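Local coordinates for peroxisomal catalase A (Saccharomyces cerevisiae, PDB 1A4E), which probably breaks down hydrogen peroxide from peroxisomal oxidases into water and oxygen, using heme, as a homotetramer, at residues Thr169-Val174 with Pro417-Thr422. Numbering follows the deposited sequence.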
ATOM      1  N   THR B 169      26.290 -23.177 -14.296  1.00 35.50           N
ATOM      2  CA  THR B 169      26.522 -22.304 -15.454  1.00 33.78           C
ATOM      3  C   THR B 169      27.922 -21.725 -15.292  1.00 37.04           C
ATOM      4  O   THR B 169      28.221 -21.243 -14.199  1.00 37.32           O
ATOM      5  CB  THR B 169      25.486 -21.160 -15.492  1.00 31.67           C
ATOM      6  OG1 THR B 169      24.245 -21.803 -15.657  1.00 31.35           O
ATOM      7  CG2 THR B 169      25.643 -20.170 -16.629  1.00 28.07           C
ATOM      8  N   PRO B 170      28.824 -21.802 -16.290  1.00 39.18           N
ATOM      9  CA  PRO B 170      30.259 -21.564 -16.137  1.00 39.21           C
ATOM     10  C   PRO B 170      30.647 -20.278 -15.432  1.00 38.44           C
ATOM     11  O   PRO B 170      31.474 -20.306 -14.525  1.00 40.31           O
ATOM     12  CB  PRO B 170      30.790 -21.650 -17.551  1.00 38.71           C
ATOM     13  CG  PRO B 170      29.893 -22.721 -18.130  1.00 39.62           C
ATOM     14  CD  PRO B 170      28.531 -22.253 -17.647  1.00 38.58           C
ATOM     15  N   GLU B 171      29.986 -19.170 -15.795  1.00 37.61           N
ATOM     16  CA  GLU B 171      30.244 -17.869 -15.183  1.00 37.83           C
ATOM     17  C   GLU B 171      29.689 -17.697 -13.771  1.00 34.28           C
ATOM     18  O   GLU B 171      30.008 -16.723 -13.099  1.00 35.71           O
ATOM     19  CB  GLU B 171      29.689 -16.736 -16.067  1.00 39.49           C
ATOM     20  CG  GLU B 171      28.253 -16.826 -16.584  1.00 49.10           C
ATOM     21  CD  GLU B 171      28.023 -17.605 -17.887  1.00 55.32           C
ATOM     22  OE1 GLU B 171      28.908 -18.324 -18.368  1.00 55.09           O
ATOM     23  OE2 GLU B 171      26.923 -17.484 -18.426  1.00 57.77           O
ATOM     24  N   ASN B 172      28.877 -18.644 -13.301  1.00 30.94           N
ATOM     25  CA  ASN B 172      28.327 -18.631 -11.955  1.00 31.26           C
ATOM     26  C   ASN B 172      29.036 -19.615 -11.037  1.00 32.45           C
ATOM     27  O   ASN B 172      28.819 -19.569  -9.824  1.00 32.98           O
ATOM     28  CB  ASN B 172      26.851 -18.998 -11.962  1.00 28.52           C
ATOM     29  CG  ASN B 172      25.983 -18.112 -12.829  1.00 30.19           C
ATOM     30  OD1 ASN B 172      26.288 -16.959 -13.109  1.00 30.87           O
ATOM     31  ND2 ASN B 172      24.857 -18.640 -13.288  1.00 29.53           N
ATOM     32  N   GLN B 173      29.928 -20.481 -11.541  1.00 32.24           N
ATOM     33  CA  GLN B 173      30.597 -21.566 -10.812  1.00 31.28           C
ATOM     34  C   GLN B 173      31.486 -20.986  -9.708  1.00 28.67           C
ATOM     35  O   GLN B 173      31.978 -21.827  -8.870  1.00 27.48           O
ATOM     36  CB  GLN B 173      31.460 -22.388 -11.770  1.00 34.23           C
ATOM     37  CG  GLN B 173      30.654 -23.022 -12.903  1.00 35.79           C
ATOM     38  CD  GLN B 173      31.518 -23.837 -13.868  1.00 41.32           C
ATOM     39  OE1 GLN B 173      32.732 -23.916 -13.687  1.00 42.98           O
ATOM     40  NE2 GLN B 173      30.961 -24.452 -14.894  1.00 20.00           N
ATOM     41  N   VAL B 174      31.744 -19.703  -9.584  1.00 28.67           N
ATOM     42  CA  VAL B 174      32.456 -19.082  -8.466  1.00 29.65           C
ATOM     43  C   VAL B 174      31.683 -19.291  -7.151  1.00 28.77           C
ATOM     44  O   VAL B 174      32.177 -19.025  -6.060  1.00 29.19           O
ATOM     45  CB  VAL B 174      32.674 -17.558  -8.831  1.00 30.59           C
ATOM     46  CG1 VAL B 174      31.390 -16.760  -8.802  1.00 28.48           C
ATOM     47  CG2 VAL B 174      33.672 -16.973  -7.858  1.00 32.00           C
ATOM     48  N   PRO B 417      30.615  -1.243 -17.617  1.00 34.25           N
ATOM     49  CA  PRO B 417      29.667  -2.337 -17.465  1.00 32.44           C
ATOM     50  C   PRO B 417      30.471  -3.609 -17.239  1.00 33.55           C
ATOM     51  O   PRO B 417      31.088  -4.117 -18.175  1.00 37.92           O
ATOM     52  CB  PRO B 417      28.893  -2.335 -18.760  1.00 32.11           C
ATOM     53  CG  PRO B 417      29.143  -0.985 -19.372  1.00 32.70           C
ATOM     54  CD  PRO B 417      30.578  -0.731 -18.985  1.00 34.33           C
ATOM     55  N   TYR B 418      30.497  -4.150 -16.024  1.00 32.88           N
ATOM     56  CA  TYR B 418      31.321  -5.314 -15.755  1.00 31.88           C
ATOM     57  C   TYR B 418      30.577  -6.465 -15.109  1.00 32.19           C
ATOM     58  O   TYR B 418      29.768  -6.292 -14.200  1.00 34.30           O
ATOM     59  CB  TYR B 418      32.488  -4.864 -14.875  1.00 34.99           C
ATOM     60  CG  TYR B 418      33.589  -5.892 -14.635  1.00 35.19           C
ATOM     61  CD1 TYR B 418      34.512  -6.193 -15.643  1.00 36.12           C
ATOM     62  CD2 TYR B 418      33.686  -6.515 -13.390  1.00 36.43           C
ATOM     63  CE1 TYR B 418      35.528  -7.119 -15.404  1.00 34.52           C
ATOM     64  CE2 TYR B 418      34.700  -7.438 -13.147  1.00 36.29           C
ATOM     65  CZ  TYR B 418      35.611  -7.734 -14.156  1.00 35.97           C
ATOM     66  OH  TYR B 418      36.617  -8.635 -13.899  1.00 41.41           O
ATOM     67  N   HIS B 419      30.889  -7.650 -15.629  1.00 31.66           N
ATOM     68  CA  HIS B 419      30.364  -8.915 -15.151  1.00 30.71           C
ATOM     69  C   HIS B 419      31.572  -9.716 -14.696  1.00 30.34           C
ATOM     70  O   HIS B 419      32.354 -10.216 -15.500  1.00 34.13           O
ATOM     71  CB  HIS B 419      29.623  -9.614 -16.294  1.00 27.65           C
ATOM     72  CG  HIS B 419      29.148 -11.049 -16.070  1.00 27.71           C
ATOM     73  ND1 HIS B 419      28.620 -11.823 -17.009  1.00 27.79           N
ATOM     74  CD2 HIS B 419      29.208 -11.801 -14.919  1.00 27.22           C
ATOM     75  CE1 HIS B 419      28.366 -12.999 -16.488  1.00 28.41           C
ATOM     76  NE2 HIS B 419      28.725 -12.975 -15.229  1.00 30.07           N
ATOM     77  N   TRP B 420      31.707  -9.834 -13.379  1.00 28.21           N
ATOM     78  CA  TRP B 420      32.794 -10.553 -12.744  1.00 27.84           C
ATOM     79  C   TRP B 420      32.557 -12.065 -12.787  1.00 27.57           C
ATOM     80  O   TRP B 420      32.444 -12.735 -11.758  1.00 29.82           O
ATOM     81  CB  TRP B 420      32.905 -10.032 -11.300  1.00 26.73           C
ATOM     82  CG  TRP B 420      34.263 -10.150 -10.615  1.00 29.24           C
ATOM     83  CD1 TRP B 420      35.377 -10.640 -11.250  1.00 30.65           C
ATOM     84  CD2 TRP B 420      34.526  -9.765  -9.327  1.00 29.64           C
ATOM     85  NE1 TRP B 420      36.344 -10.562 -10.375  1.00 31.81           N
ATOM     86  CE2 TRP B 420      35.894 -10.051  -9.222  1.00 31.16           C
ATOM     87  CE3 TRP B 420      33.836  -9.222  -8.247  1.00 26.07           C
ATOM     88  CZ2 TRP B 420      36.588  -9.799  -8.040  1.00 29.90           C
ATOM     89  CZ3 TRP B 420      34.531  -8.970  -7.063  1.00 27.44           C
ATOM     90  CH2 TRP B 420      35.894  -9.255  -6.959  1.00 29.19           C
ATOM     91  N   ALA B 421      32.492 -12.625 -13.998  1.00 27.13           N
ATOM     92  CA  ALA B 421      32.297 -14.051 -14.229  1.00 27.98           C
ATOM     93  C   ALA B 421      33.398 -14.909 -13.618  1.00 28.81           C
ATOM     94  O   ALA B 421      34.448 -14.365 -13.270  1.00 30.46           O
ATOM     95  CB  ALA B 421      32.259 -14.271 -15.718  1.00 26.45           C
ATOM     96  N   THR B 422      33.206 -16.220 -13.447  1.00 30.11           N
ATOM     97  CA  THR B 422      34.251 -17.111 -12.932  1.00 33.01           C
ATOM     98  C   THR B 422      35.547 -16.905 -13.714  1.00 34.57           C
ATOM     99  O   THR B 422      35.580 -16.954 -14.947  1.00 34.46           O
ATOM    100  CB  THR B 422      33.858 -18.605 -13.066  1.00 33.77           C
ATOM    101  OG1 THR B 422      32.540 -18.706 -12.554  1.00 36.99           O
ATOM    102  CG2 THR B 422      34.779 -19.567 -12.307  1.00 28.83           C
TER
HETATM  103  O   HOH W   1      30.174 -14.293 -11.565  1.00 35.20           O
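The imidazole of H419 meets E171 at its edge and A421 over one face. CG of E171 comes up near the ring plane, 3.8 Å from CE1 of H419, while CB of A421 sits 3.8 Å above that plane, near the border of the ring rather than over its middle. The side chain of E171 touches the other segment through CB and CG: with CG between its own backbone N and carbonyl carbon (chi1 49°) and a bend at chi2, the carboxylate turns off from the other segment and stands nearly perpendicular to the ring. Its CB also packs against CB of A421 at 3.6 Å. The nitrogens of H419 have partners beyond the two segments: NE2 hydrogen-bonds to NZ of K141 and ND1 to OE2 of E18 of a second subunit, with a strand of which P417 and Y418 pair antiparallel.

An inverse gamma turn centred on W420 separates H419 from A421 and T422, and residues on both sides of it meet the loop linking helices 160-168 and 176-182 of the catalase fold, away from the active site. Here T422 is the main polar link. Its OG1, beside its own backbone N (chi1 -48°), donates to O of P170 at 2.8 Å, in the carbonyl plane and on a lone pair, and weakly accepts N of V174 at 3.2 Å. A valine in its place would probably leave the P170 carbonyl without this donor and the V174 amide without its weak acceptor. N of T422 hydrogen-bonds to O of E171 at 3.3 Å, and a water 2.9 Å from the same O of E171 bridges it to O of W420.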